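Local coordinates for Non-ribosomal peptide synthetase (PDB 3WV5), which is a non-ribosomal peptide synthetase with the fold of the AMP-binding enzymes of the ANL superfamily, here holding (2S,3S)-3-methyl-aspartic acid, at residues Y340-C345 / M421-G426; T283-V288 / R310-S315; P131-S136 / S202-A207; T370-L375 / G429-D434; P124-M129 / S242-F247. All coordinates share one frame; numbering follows the deposited sequence.

Interaction 1: Y340-C345 / M421-G426; sequences YGQTEC and MRLHTG. With 2AS ((2S,3S)-3-methyl-aspartic acid), chain C.
The flat amide of Gln-342 meets Thr-425 O nearly in its own plane. NE2 donates to Thr-425 O at 3.1 Å, with the N-H pointing almost straight at the acceptor (163°). The donor sits in the carbonyl plane on a lone pair. The first segment is the Tyr-Gly-x-Thr-Glu motif of the AMP-binding family. The second carries the Thr-Gly of the family's Thr-Gly-Asp motif, where the chain turns a corner at Gly-426. The Tyr-340 ring reaches the same threonine only with its hydroxyl: OH lies 3.7 Å from Thr-425 CG2. That hydroxyl is hydrogen-bonded to Asp-427, and the ring stands edge-to-face with Phe-439. Gln-342 spans the gap because its chain is extended beyond CG (chi2 -172°). Thr-425 OG1 turns to Ile-390 O and Asp-427 N. The loop also lines the 2AS pocket, with Thr-343 N 3.5 Å from 2AS OD2. The rest of the contact is apolar. Leu-423 spreads its two methyls against the short 3-10 segment, with CD1 lying 3.7 Å from Glu-344 CB. The Glu-344 carboxylate bends off toward Tyr-401. Leu-423 CD2 touches Cys-345 SG at 3.5 Å.

Interaction 2: T283-V288 / R310-S315; sequences TMMPIV and RMFTNS. With 2AS ((2S,3S)-3-methyl-aspartic acid), chain C.
Strands 284-287 and 311-314 run parallel at 24°, with Met-284 beside Met-311 and each following pair in step up to Ile-287 and Asn-314. Thr-283 O takes two backbone N-H groups, a sound bond from Arg-310 N at 2.8 Å and a weak one from Met-311 N. Further along, Met-285 N donates to Met-311 O, Thr-313 N to Met-285 O, and Ile-287 N to Thr-313 O. On the face that carries Met-284 and Met-311, the bend of Met-284 at chi2 (-73°) lays SD over one face of the Arg-310 guanidinium, 3.5 Å above its plane and toward the rim. The same sulfur touches Met-311 CB at 3.6 Å. Arg-310 NH2 makes a salt bridge with Asp-235. The two strands and helix 289-300 between them form a beta-alpha-beta unit of the large mixed sheet. On the helix side, Met-285 is extended and brings SD to the edge of the Phe-312 ring, 3.8 Å from CE1, a Met-aromatic contact. Ile-287 CD1 packs on Phe-312 CB at 3.8 Å. Ile-287 CG1 lies 3.7 Å from Asn-314 CB, the two side chains crossing at about a right angle. Asn-314 ND2 bonds to Ala-317 O. Just past the strand, Ser-315 OG donates to 2AS OXT at 2.7 Å.

Interaction 3: P131-S136 / S202-A207; sequences PFHLRS and SGSTAA
His-133 and Ser-204 meet with the imidazole flat against the loop backbone. Ser-204 CA stands 3.7 Å from the ring centroid and 7° off the normal, a CH-pi contact over the face. Ser-204 N lies over the same face, toward the rim, 3.4 Å from His-133 CE1. The histidine gets there because its CG is trans to the backbone N (chi1 -170°), which swings the ring out from the helix toward the loop. Phe-132 takes the crowded position at chi1 72° and brings CE1 to 3.8 Å from Ser-204 O. Segment 202-207 belongs to the Ser/Thr/Gly-rich signature loop of the AMP-binding family, between strands 195-200 and 210-214. It folds as a type I turn from Gly-203 to Ala-206 beside the start of helix 131-141. One water joins His-133 NE2 at 2.9 Å to Ser-202 OG and Gly-203 O. Ser-202 OG also bonds to Lys-209 N. A second water lies 2.8 Å from Ser-136 OG and donates to Ala-206 O.

Interaction 4: T370-L375 / G429-D434; sequences TTIEIL and GHLDED
Just past Leu-431, which packs on Ile-374, the carboxylate of Asp-432 is gripped by several groups. Its OD1 accepts from the backbone N of Asp-434 at 2.9 Å, closing an Asx turn, and also from Phe-436 N. The Asp-434 N-H comes from above the carboxylate plane, 51° out of it. OD2 makes a salt bridge with Arg-359 and a bond with Tyr-438 OH. These bonds hold the turn that follows strand 427-431. Across the contact itself the chemistry is apolar. Ile-374 CG1 lies 3.8 Å from Leu-431 CG, and CD1 is equally near the same carbon. Ile-374 CG2 is trans to the backbone N and faces Gly-429 O at 3.3 Å. Strands 371-374 and 427-431 do not bond to each other. Each pairs antiparallel with strand 388-393 in the curled mixed sheet. The axes of 371-374 and 429-431 pass 7.2 Å apart, at 121°, so side chains fill the angle between them. Leu-431 CD1 rests 3.7 Å from Ile-372 O. Leu-431 CD2 approaches Ile-372 CG2 more loosely, at 4.2 Å. Ile-372 also packs on Val-392 and Ile-348. His-430 points the other way, its ring nearly parallel to that of Tyr-438 and its ND1 bonded to Gly-440 O.

Interaction 5: P124-M129 / S242-F247; sequences PLNPGM and SVSWDF. With 2AS ((2S,3S)-3-methyl-aspartic acid), chain C.
Ser-242 begins the contact, with CB 3.3 Å from Asn-126 OD1. Its OG is hydrogen-bonded to Ser-244 OG at 2.6 Å, across a type I turn that runs from Ser-242 to Trp-245. Val-243 gives its carbonyl: O lies 3.8 Å from Pro-124 CG. Ser-244 is pressed most closely on the other segment. Its CB is 3.5 Å from Pro-124 O, and its OG comes to 3.2 Å from Asn-126 OD1. Asn-126 ND2 is turned back to Pro-127 O. Trp-245 is the N-cap residue of helix 246-258; Phe-247 CB sits over the centre of its ring. Trp-245 NE1 and Phe-247 CD2 both approach the 2AS methyl carbon C4. Asp-246, between the two in sequence, meets the ligand's nitrogen instead: OD1 accepts from 2AS N at 2.7 Å, so this helix start forms one wall of the ligand pocket. On the far side, segment 124-129 leaves edge strand 121-124 of the parallel sheet, and Leu-125 packs against Leu-134 and Val-137 of helix 131-141.

Interaction 2 is core: two strands are joined by backbone bonds and packed on both faces. Interaction 4 is also buried, but its strands are joined by side-chain packing and not by backbone bonds, and it lies in another part of the same sheet. Interaction 1 touches both. Arg-422 forms a salt bridge with Glu-373 of interaction 4, and Tyr-340 packs on Ser-315 of interaction 2. Interactions 1, 2 and 5 meet around 2AS, where Phe-247 packs on Pro-286. Interactions 1 and 5 are partly buried and mix polar and apolar contacts. Interaction 3 is a surface contact bridged by water. It adjoins interaction 5 through Leu-134, which packs on Met-129.

Interaction 1: Y340-C345 / M421-G426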
# COMPACT_ATOMS: atom_id res chain seq x y z
N TYR A 340 -1.17 13.28 4.34
CA TYR A 340 -1.46 13.73 2.99
C TYR A 340 -0.42 13.08 2.09
O TYR A 340 0.76 13.00 2.44
CB TYR A 340 -1.39 15.27 2.91
CG TYR A 340 -1.02 15.85 1.57
CD1 TYR A 340 -1.84 15.68 0.47
CD2 TYR A 340 0.14 16.64 1.42
CE1 TYR A 340 -1.52 16.25 -0.76
CE2 TYR A 340 0.48 17.21 0.20
CZ TYR A 340 -0.36 17.02 -0.89
OH TYR A 340 -0.02 17.56 -2.11
N GLY A 341 -0.84 12.63 0.92
CA GLY A 341 0.07 12.06 -0.04
C GLY A 341 -0.46 11.99 -1.46
O GLY A 341 -1.64 12.27 -1.73
N GLN A 342 0.44 11.62 -2.35
CA GLN A 342 0.12 11.21 -3.71
C GLN A 342 0.85 9.96 -4.00
O GLN A 342 1.98 9.79 -3.57
CB GLN A 342 0.59 12.27 -4.73
CG GLN A 342 -0.13 13.55 -4.60
CD GLN A 342 0.21 14.48 -5.71
OE1 GLN A 342 1.26 14.36 -6.35
NE2 GLN A 342 -0.67 15.41 -5.97
N THR A 343 0.27 9.13 -4.87
CA THR A 343 0.87 7.87 -5.23
C THR A 343 2.26 8.13 -5.84
O THR A 343 3.21 7.38 -5.60
CB THR A 343 -0.05 7.08 -6.18
OG1 THR A 343 -1.27 6.77 -5.51
CG2 THR A 343 0.62 5.77 -6.59
N GLU A 344 2.39 9.21 -6.58
CA GLU A 344 3.67 9.68 -7.18
C GLU A 344 4.88 9.63 -6.27
O GLU A 344 6.00 9.45 -6.75
CB GLU A 344 3.50 11.10 -7.66
CG GLU A 344 2.78 11.24 -8.98
CD GLU A 344 1.26 11.05 -8.92
OE1 GLU A 344 0.66 10.77 -7.84
OE2 GLU A 344 0.65 11.17 -9.98
N CYS A 345 4.69 9.83 -4.95
CA CYS A 345 5.78 9.61 -3.99
C CYS A 345 5.33 8.87 -2.73
O CYS A 345 5.94 9.01 -1.66
CB CYS A 345 6.40 10.93 -3.56
SG CYS A 345 5.26 12.08 -2.78
N MET A 421 13.51 14.05 -10.51
CA MET A 421 13.98 14.17 -9.13
C MET A 421 13.23 15.20 -8.26
O MET A 421 13.42 15.18 -7.05
CB MET A 421 15.53 14.40 -9.04
CG MET A 421 16.01 15.86 -9.00
SD MET A 421 17.80 16.14 -8.76
CE MET A 421 18.48 15.88 -10.39
N ARG A 422 12.39 16.09 -8.81
CA ARG A 422 11.43 16.83 -7.97
C ARG A 422 10.01 16.65 -8.47
O ARG A 422 9.75 16.76 -9.66
CB ARG A 422 11.73 18.30 -7.89
CG ARG A 422 10.49 19.15 -7.64
CD ARG A 422 10.80 20.49 -7.01
NE ARG A 422 12.18 20.86 -7.23
CZ ARG A 422 12.92 21.56 -6.39
NH1 ARG A 422 12.42 22.01 -5.25
NH2 ARG A 422 14.19 21.81 -6.70
N LEU A 423 9.12 16.37 -7.52
CA LEU A 423 7.72 16.10 -7.80
C LEU A 423 6.92 17.36 -7.60
O LEU A 423 6.95 17.91 -6.52
CB LEU A 423 7.16 15.02 -6.86
CG LEU A 423 5.64 14.80 -6.93
CD1 LEU A 423 5.29 14.27 -8.32
CD2 LEU A 423 5.09 13.91 -5.81
N HIS A 424 6.19 17.78 -8.64
CA HIS A 424 5.23 18.90 -8.54
C HIS A 424 3.84 18.29 -8.41
O HIS A 424 3.35 17.60 -9.29
CB HIS A 424 5.31 19.79 -9.80
CG HIS A 424 6.65 20.41 -10.01
ND1 HIS A 424 6.92 21.76 -9.84
CD2 HIS A 424 7.83 19.83 -10.33
CE1 HIS A 424 8.20 21.98 -10.07
NE2 HIS A 424 8.78 20.82 -10.36
N THR A 425 3.22 18.54 -7.28
CA THR A 425 2.00 17.88 -6.93
C THR A 425 0.83 18.46 -7.68
O THR A 425 -0.20 17.83 -7.79
CB THR A 425 1.68 18.04 -5.43
OG1 THR A 425 1.45 19.43 -5.11
CG2 THR A 425 2.82 17.45 -4.55
N GLY A 426 0.96 19.71 -8.11
CA GLY A 426 -0.18 20.45 -8.61
C GLY A 426 -1.16 20.77 -7.53
O GLY A 426 -2.25 21.18 -7.86
C 2AS C . -0.92 8.26 0.87
O 2AS C . -0.64 7.09 1.19
CA 2AS C . -1.36 8.64 -0.53
N 2AS C . -0.91 7.65 -1.57
CB 2AS C . -2.87 8.75 -0.56
CG 2AS C . -3.42 9.10 -1.95
OD1 2AS C . -4.62 9.34 -2.06
C4 2AS C . -3.42 7.41 -0.11
OD2 2AS C . -2.73 9.16 -3.00
OXT 2AS C . -0.90 9.15 1.74

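Interaction 2: T283-V288 / R310-S315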
# COMPACT_ATOMS: atom_id res chain seq x y z
N THR A 283 -5.29 -2.93 16.56
CA THR A 283 -4.67 -1.80 17.22
C THR A 283 -4.49 -0.59 16.28
O THR A 283 -4.50 0.58 16.79
CB THR A 283 -3.31 -2.11 17.87
OG1 THR A 283 -2.39 -2.66 16.90
CG2 THR A 283 -3.52 -3.09 18.99
N MET A 284 -4.32 -0.84 14.97
CA MET A 284 -4.00 0.22 14.02
C MET A 284 -4.96 0.13 12.89
O MET A 284 -5.27 -0.97 12.44
CB MET A 284 -2.60 0.05 13.46
CG MET A 284 -1.54 -0.03 14.53
SD MET A 284 -1.20 1.57 15.32
CE MET A 284 0.04 2.15 14.17
N MET A 285 -5.49 1.27 12.44
CA MET A 285 -6.48 1.24 11.38
C MET A 285 -6.33 2.38 10.44
O MET A 285 -6.57 3.51 10.84
CB MET A 285 -7.89 1.28 11.97
CG MET A 285 -8.97 1.10 10.90
SD MET A 285 -10.67 1.25 11.54
CE MET A 285 -11.63 1.14 10.05
N PRO A 286 -6.00 2.09 9.18
CA PRO A 286 -6.01 3.18 8.20
C PRO A 286 -7.41 3.54 7.81
O PRO A 286 -8.26 2.64 7.66
CB PRO A 286 -5.30 2.59 6.97
CG PRO A 286 -5.46 1.12 7.13
CD PRO A 286 -5.49 0.86 8.61
N ILE A 287 -7.64 4.82 7.62
CA ILE A 287 -8.91 5.29 7.35
C ILE A 287 -8.84 6.28 6.23
O ILE A 287 -7.78 6.90 5.93
CB ILE A 287 -9.61 5.98 8.57
CG1 ILE A 287 -8.72 7.04 9.18
CG2 ILE A 287 -10.01 4.94 9.60
CD1 ILE A 287 -9.50 7.95 10.16
N VAL A 288 -10.03 6.47 5.70
CA VAL A 288 -10.34 7.60 4.81
C VAL A 288 -11.57 8.27 5.41
O VAL A 288 -12.25 7.67 6.24
CB VAL A 288 -10.50 6.87 3.41
CG1 VAL A 288 -11.77 7.21 2.76
CG2 VAL A 288 -9.28 7.05 2.51
N ARG A 310 -5.63 1.87 18.96
CA ARG A 310 -4.74 2.93 19.40
C ARG A 310 -4.43 4.01 18.37
O ARG A 310 -3.81 5.06 18.72
CB ARG A 310 -3.43 2.32 19.94
CG ARG A 310 -2.34 1.97 18.88
CD ARG A 310 -1.19 1.22 19.58
NE ARG A 310 -0.08 0.88 18.70
CZ ARG A 310 0.89 1.71 18.32
NH1 ARG A 310 0.84 2.99 18.70
NH2 ARG A 310 1.86 1.31 17.52
N MET A 311 -4.76 3.77 17.10
CA MET A 311 -4.44 4.75 16.07
C MET A 311 -5.27 4.61 14.83
O MET A 311 -5.52 3.48 14.34
CB MET A 311 -2.95 4.74 15.71
CG MET A 311 -2.52 5.96 14.96
SD MET A 311 -0.80 5.98 14.48
CE MET A 311 0.02 5.99 16.09
N PHE A 312 -5.76 5.74 14.36
CA PHE A 312 -6.37 5.85 13.07
C PHE A 312 -5.44 6.75 12.23
O PHE A 312 -5.02 7.81 12.73
CB PHE A 312 -7.76 6.49 13.17
CG PHE A 312 -8.74 5.71 13.98
CD1 PHE A 312 -9.45 4.69 13.42
CD2 PHE A 312 -8.94 6.01 15.33
CE1 PHE A 312 -10.37 3.96 14.16
CE2 PHE A 312 -9.84 5.29 16.10
CZ PHE A 312 -10.57 4.28 15.51
N THR A 313 -5.15 6.36 10.99
CA THR A 313 -4.26 7.14 10.14
C THR A 313 -5.02 7.44 8.87
O THR A 313 -5.33 6.52 8.10
CB THR A 313 -2.96 6.39 9.79
OG1 THR A 313 -3.27 5.15 9.10
CG2 THR A 313 -2.25 6.04 11.08
N ASN A 314 -5.31 8.73 8.70
CA ASN A 314 -6.12 9.21 7.61
C ASN A 314 -5.27 9.83 6.50
O ASN A 314 -4.33 10.61 6.78
CB ASN A 314 -7.16 10.21 8.10
CG ASN A 314 -8.07 10.67 6.98
OD1 ASN A 314 -9.08 10.02 6.66
ND2 ASN A 314 -7.69 11.78 6.35
N SER A 315 -5.58 9.43 5.25
CA SER A 315 -5.06 10.13 4.10
C SER A 315 -6.12 10.14 3.02
O SER A 315 -7.24 9.78 3.28
CB SER A 315 -3.77 9.48 3.56
OG SER A 315 -3.00 10.44 2.88
C 2AS C . -0.92 8.26 0.87
O 2AS C . -0.64 7.09 1.19
CA 2AS C . -1.36 8.64 -0.53
N 2AS C . -0.91 7.65 -1.57
CB 2AS C . -2.87 8.75 -0.56
CG 2AS C . -3.42 9.10 -1.95
OD1 2AS C . -4.62 9.34 -2.06
C4 2AS C . -3.42 7.41 -0.11
OD2 2AS C . -2.73 9.16 -3.00
OXT 2AS C . -0.90 9.15 1.74

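Interaction 3: P131-S136 / S202-A207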
# COMPACT_ATOMS: atom_id res chain seq x y z
N PRO A 131 -15.10 -3.89 -18.01
CA PRO A 131 -14.23 -4.54 -18.97
C PRO A 131 -13.39 -3.60 -19.80
O PRO A 131 -12.19 -3.83 -19.91
CB PRO A 131 -15.20 -5.34 -19.84
CG PRO A 131 -16.29 -5.73 -18.90
CD PRO A 131 -16.41 -4.56 -17.94
N PHE A 132 -13.99 -2.57 -20.40
CA PHE A 132 -13.21 -1.69 -21.29
C PHE A 132 -12.09 -1.03 -20.52
O PHE A 132 -10.98 -0.82 -21.04
CB PHE A 132 -14.09 -0.64 -21.98
CG PHE A 132 -14.58 0.45 -21.05
CD1 PHE A 132 -13.91 1.67 -20.97
CD2 PHE A 132 -15.74 0.24 -20.26
CE1 PHE A 132 -14.38 2.66 -20.10
CE2 PHE A 132 -16.21 1.23 -19.39
CZ PHE A 132 -15.53 2.45 -19.31
N HIS A 133 -12.36 -0.74 -19.25
CA HIS A 133 -11.35 -0.14 -18.37
C HIS A 133 -10.16 -1.09 -18.20
O HIS A 133 -9.01 -0.72 -18.48
CB HIS A 133 -12.00 0.23 -17.03
CG HIS A 133 -11.11 1.06 -16.16
ND1 HIS A 133 -11.43 1.35 -14.85
CD2 HIS A 133 -9.90 1.61 -16.39
CE1 HIS A 133 -10.48 2.09 -14.32
NE2 HIS A 133 -9.53 2.27 -15.23
N LEU A 134 -10.44 -2.35 -17.84
CA LEU A 134 -9.40 -3.45 -17.85
C LEU A 134 -8.66 -3.61 -19.14
O LEU A 134 -7.44 -3.79 -19.14
CB LEU A 134 -10.02 -4.82 -17.57
CG LEU A 134 -10.52 -4.96 -16.15
CD1 LEU A 134 -11.54 -6.08 -16.05
CD2 LEU A 134 -9.35 -5.20 -15.21
N ARG A 135 -9.39 -3.60 -20.26
CA ARG A 135 -8.71 -3.77 -21.51
C ARG A 135 -7.62 -2.72 -21.62
O ARG A 135 -6.50 -3.02 -22.01
CB ARG A 135 -9.63 -3.64 -22.71
CG ARG A 135 -8.82 -3.61 -24.01
CD ARG A 135 -9.66 -3.47 -25.26
NE ARG A 135 -10.56 -4.59 -25.43
CZ ARG A 135 -11.87 -4.58 -25.18
NH1 ARG A 135 -12.49 -3.48 -24.75
NH2 ARG A 135 -12.58 -5.68 -25.40
N SER A 136 -7.98 -1.47 -21.31
CA SER A 136 -7.06 -0.34 -21.49
C SER A 136 -5.84 -0.44 -20.58
O SER A 136 -4.70 -0.21 -21.00
CB SER A 136 -7.79 0.99 -21.22
OG SER A 136 -6.85 2.02 -20.91
N SER A 202 -5.48 5.97 -12.62
CA SER A 202 -6.41 6.54 -13.60
C SER A 202 -7.80 5.91 -13.47
O SER A 202 -7.94 4.71 -13.34
CB SER A 202 -5.86 6.28 -14.98
OG SER A 202 -5.46 4.94 -15.10
N GLY A 203 -8.84 6.73 -13.51
CA GLY A 203 -10.18 6.20 -13.57
C GLY A 203 -10.60 5.69 -14.95
O GLY A 203 -9.81 5.73 -15.93
N SER A 204 -11.81 5.14 -14.99
CA SER A 204 -12.49 4.71 -16.25
C SER A 204 -12.44 5.70 -17.39
O SER A 204 -12.18 5.34 -18.55
CB SER A 204 -13.97 4.56 -15.98
OG SER A 204 -14.24 3.24 -15.62
N THR A 205 -12.76 6.94 -17.04
CA THR A 205 -12.94 8.02 -17.97
C THR A 205 -11.64 8.66 -18.38
O THR A 205 -11.64 9.73 -18.99
CB THR A 205 -13.86 9.09 -17.34
OG1 THR A 205 -13.27 9.56 -16.10
CG2 THR A 205 -15.24 8.48 -17.03
N ALA A 206 -10.51 8.06 -17.98
CA ALA A 206 -9.19 8.62 -18.23
C ALA A 206 -8.29 7.65 -18.95
O ALA A 206 -8.48 6.43 -18.91
CB ALA A 206 -8.52 8.95 -16.88
N ALA A 207 -7.24 8.21 -19.55
CA ALA A 207 -6.19 7.43 -20.21
C ALA A 207 -5.44 6.67 -19.13
O ALA A 207 -5.31 7.16 -18.01
CB ALA A 207 -5.23 8.36 -20.91
O HOH W 1 -7.62 4.03 -16.58
O HOH W 2 -8.34 3.65 -19.20

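Interaction 4: T370-L375 / G429-D434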
# COMPACT_ATOMS: atom_id res chain seq x y z
N THR A 370 12.91 13.57 3.71
CA THR A 370 12.38 14.13 2.47
C THR A 370 12.23 15.62 2.69
O THR A 370 12.26 16.06 3.80
CB THR A 370 10.98 13.52 2.16
OG1 THR A 370 10.01 14.04 3.09
CG2 THR A 370 11.01 12.04 2.30
N THR A 371 12.06 16.40 1.63
CA THR A 371 11.85 17.84 1.73
C THR A 371 10.60 18.27 0.99
O THR A 371 10.37 17.83 -0.12
CB THR A 371 13.01 18.61 1.05
OG1 THR A 371 14.25 17.98 1.38
CG2 THR A 371 13.02 20.08 1.48
N ILE A 372 9.85 19.19 1.56
CA ILE A 372 8.77 19.87 0.89
C ILE A 372 9.23 21.30 0.59
O ILE A 372 9.58 22.01 1.50
CB ILE A 372 7.56 20.06 1.85
CG1 ILE A 372 7.13 18.77 2.53
CG2 ILE A 372 6.41 20.76 1.13
CD1 ILE A 372 6.30 17.87 1.73
N GLU A 373 9.20 21.74 -0.66
CA GLU A 373 9.37 23.17 -0.95
C GLU A 373 8.17 23.73 -1.70
O GLU A 373 7.58 23.06 -2.56
CB GLU A 373 10.58 23.43 -1.81
CG GLU A 373 11.89 22.99 -1.22
CD GLU A 373 12.65 22.18 -2.23
OE1 GLU A 373 12.06 21.25 -2.84
OE2 GLU A 373 13.82 22.49 -2.45
N ILE A 374 7.91 25.00 -1.41
CA ILE A 374 6.84 25.75 -2.00
C ILE A 374 7.48 26.65 -3.07
O ILE A 374 8.50 27.30 -2.81
CB ILE A 374 6.14 26.60 -0.96
CG1 ILE A 374 5.97 25.81 0.35
CG2 ILE A 374 4.83 27.14 -1.54
CD1 ILE A 374 5.03 24.64 0.26
N LEU A 375 6.93 26.62 -4.29
CA LEU A 375 7.47 27.32 -5.46
C LEU A 375 6.38 28.13 -6.16
O LEU A 375 6.68 29.18 -6.76
CB LEU A 375 8.09 26.31 -6.44
CG LEU A 375 9.15 25.31 -5.96
CD1 LEU A 375 9.78 24.49 -7.09
CD2 LEU A 375 10.24 26.02 -5.17
N GLY A 429 -0.29 25.34 -1.52
CA GLY A 429 -0.43 25.80 -0.12
C GLY A 429 0.87 26.42 0.39
O GLY A 429 1.70 26.88 -0.39
N HIS A 430 1.05 26.36 1.70
CA HIS A 430 2.25 26.96 2.31
C HIS A 430 2.78 26.19 3.52
O HIS A 430 2.08 25.37 4.12
CB HIS A 430 1.95 28.41 2.74
CG HIS A 430 0.93 28.50 3.82
ND1 HIS A 430 -0.41 28.35 3.57
CD2 HIS A 430 1.06 28.63 5.17
CE1 HIS A 430 -1.07 28.46 4.72
NE2 HIS A 430 -0.20 28.61 5.70
N LEU A 431 4.03 26.52 3.88
CA LEU A 431 4.66 26.02 5.10
C LEU A 431 4.62 27.09 6.15
O LEU A 431 4.95 28.24 5.86
CB LEU A 431 6.09 25.68 4.80
CG LEU A 431 6.31 24.51 3.87
CD1 LEU A 431 7.80 24.25 3.80
CD2 LEU A 431 5.58 23.30 4.39
N ASP A 432 4.20 26.75 7.36
CA ASP A 432 4.28 27.74 8.45
C ASP A 432 5.73 27.91 8.87
O ASP A 432 6.64 27.29 8.29
CB ASP A 432 3.33 27.41 9.63
CG ASP A 432 3.81 26.24 10.49
OD1 ASP A 432 4.94 25.73 10.29
OD2 ASP A 432 3.01 25.81 11.37
N GLU A 433 5.98 28.74 9.89
CA GLU A 433 7.37 29.03 10.36
C GLU A 433 8.21 27.77 10.66
O GLU A 433 9.42 27.72 10.35
CB GLU A 433 7.36 29.97 11.59
CG GLU A 433 7.33 31.47 11.28
CD GLU A 433 6.07 31.89 10.54
OE1 GLU A 433 5.48 32.95 10.87
OE2 GLU A 433 5.66 31.17 9.60
N ASP A 434 7.52 26.73 11.16
CA ASP A 434 8.12 25.52 11.70
C ASP A 434 8.34 24.36 10.73
O ASP A 434 8.95 23.34 11.13
CB ASP A 434 7.26 25.07 12.90
CG ASP A 434 7.45 25.97 14.14
OD1 ASP A 434 8.64 26.22 14.46
OD2 ASP A 434 6.48 26.40 14.80

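Interaction 5: P124-M129 / S242-F247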
# COMPACT_ATOMS: atom_id res chain seq x y z
N PRO A 124 -1.15 -4.68 -9.40
CA PRO A 124 -2.41 -5.05 -8.78
C PRO A 124 -3.57 -4.19 -9.29
O PRO A 124 -3.45 -2.96 -9.31
CB PRO A 124 -2.18 -4.76 -7.31
CG PRO A 124 -1.22 -3.63 -7.32
CD PRO A 124 -0.31 -3.88 -8.51
N LEU A 125 -4.65 -4.83 -9.67
CA LEU A 125 -5.86 -4.14 -10.11
C LEU A 125 -7.04 -4.55 -9.23
O LEU A 125 -7.14 -5.67 -8.78
CB LEU A 125 -6.18 -4.44 -11.58
CG LEU A 125 -5.47 -3.73 -12.78
CD1 LEU A 125 -4.04 -3.40 -12.48
CD2 LEU A 125 -5.57 -4.41 -14.16
N ASN A 126 -7.96 -3.61 -9.05
CA ASN A 126 -9.14 -3.82 -8.27
C ASN A 126 -10.17 -4.73 -8.96
O ASN A 126 -10.51 -4.50 -10.10
CB ASN A 126 -9.78 -2.45 -7.96
CG ASN A 126 -10.50 -2.47 -6.64
OD1 ASN A 126 -9.91 -2.23 -5.59
ND2 ASN A 126 -11.76 -2.85 -6.66
N PRO A 127 -10.67 -5.77 -8.28
CA PRO A 127 -11.76 -6.58 -8.81
C PRO A 127 -12.94 -5.67 -9.13
O PRO A 127 -13.13 -4.65 -8.46
CB PRO A 127 -12.17 -7.47 -7.63
CG PRO A 127 -11.10 -7.39 -6.64
CD PRO A 127 -10.42 -6.07 -6.86
N GLY A 128 -13.76 -6.03 -10.10
CA GLY A 128 -14.91 -5.18 -10.43
C GLY A 128 -14.69 -3.99 -11.37
O GLY A 128 -15.62 -3.25 -11.63
N MET A 129 -13.49 -3.79 -11.90
CA MET A 129 -13.33 -2.83 -12.98
C MET A 129 -14.22 -3.19 -14.14
O MET A 129 -14.42 -4.37 -14.41
CB MET A 129 -11.89 -2.79 -13.46
CG MET A 129 -10.99 -2.11 -12.45
SD MET A 129 -9.26 -2.32 -12.81
CE MET A 129 -9.07 -1.54 -14.39
N SER A 242 -7.98 -1.97 -0.55
CA SER A 242 -7.43 -2.91 -1.50
C SER A 242 -5.94 -2.68 -1.64
O SER A 242 -5.48 -1.52 -1.66
CB SER A 242 -8.10 -2.71 -2.88
OG SER A 242 -7.36 -3.41 -3.88
N VAL A 243 -5.18 -3.77 -1.81
CA VAL A 243 -3.74 -3.66 -2.12
C VAL A 243 -3.47 -3.07 -3.51
O VAL A 243 -2.33 -2.72 -3.82
CB VAL A 243 -2.93 -4.99 -1.96
CG1 VAL A 243 -3.08 -5.53 -0.55
CG2 VAL A 243 -3.36 -6.04 -2.97
N SER A 244 -4.50 -2.96 -4.34
CA SER A 244 -4.33 -2.24 -5.58
C SER A 244 -4.17 -0.73 -5.39
O SER A 244 -3.76 -0.06 -6.28
CB SER A 244 -5.49 -2.54 -6.55
OG SER A 244 -6.72 -2.06 -6.03
N TRP A 245 -4.51 -0.22 -4.23
CA TRP A 245 -4.30 1.18 -3.84
C TRP A 245 -3.01 1.17 -2.97
O TRP A 245 -2.85 0.24 -2.19
CB TRP A 245 -5.52 1.59 -3.00
CG TRP A 245 -5.74 3.01 -2.61
CD1 TRP A 245 -4.95 4.10 -2.83
CD2 TRP A 245 -6.83 3.46 -1.83
NE1 TRP A 245 -5.53 5.24 -2.26
CE2 TRP A 245 -6.68 4.86 -1.65
CE3 TRP A 245 -7.94 2.81 -1.28
CZ2 TRP A 245 -7.60 5.61 -0.96
CZ3 TRP A 245 -8.86 3.57 -0.59
CH2 TRP A 245 -8.68 4.96 -0.43
N ASP A 246 -2.13 2.17 -3.08
CA ASP A 246 -0.94 2.16 -2.22
C ASP A 246 -1.28 2.26 -0.71
O ASP A 246 -0.45 1.91 0.15
CB ASP A 246 0.12 3.19 -2.66
CG ASP A 246 -0.21 4.64 -2.28
OD1 ASP A 246 -1.10 4.93 -1.47
OD2 ASP A 246 0.47 5.53 -2.86
N PHE A 247 -2.53 2.64 -0.40
CA PHE A 247 -2.95 2.65 0.98
C PHE A 247 -2.90 1.26 1.55
O PHE A 247 -2.24 1.03 2.57
CB PHE A 247 -4.37 3.26 1.15
CG PHE A 247 -4.51 4.16 2.33
CD1 PHE A 247 -3.78 3.97 3.49
CD2 PHE A 247 -5.38 5.22 2.29
CE1 PHE A 247 -3.91 4.80 4.59
CE2 PHE A 247 -5.54 6.06 3.41
CZ PHE A 247 -4.82 5.84 4.56
C 2AS C . -0.92 8.26 0.87
O 2AS C . -0.64 7.09 1.19
CA 2AS C . -1.36 8.64 -0.53
N 2AS C . -0.91 7.65 -1.57
CB 2AS C . -2.87 8.75 -0.56
CG 2AS C . -3.42 9.10 -1.95
OD1 2AS C . -4.62 9.34 -2.06
C4 2AS C . -3.42 7.41 -0.11
OD2 2AS C . -2.73 9.16 -3.00
OXT 2AS C . -0.90 9.15 1.74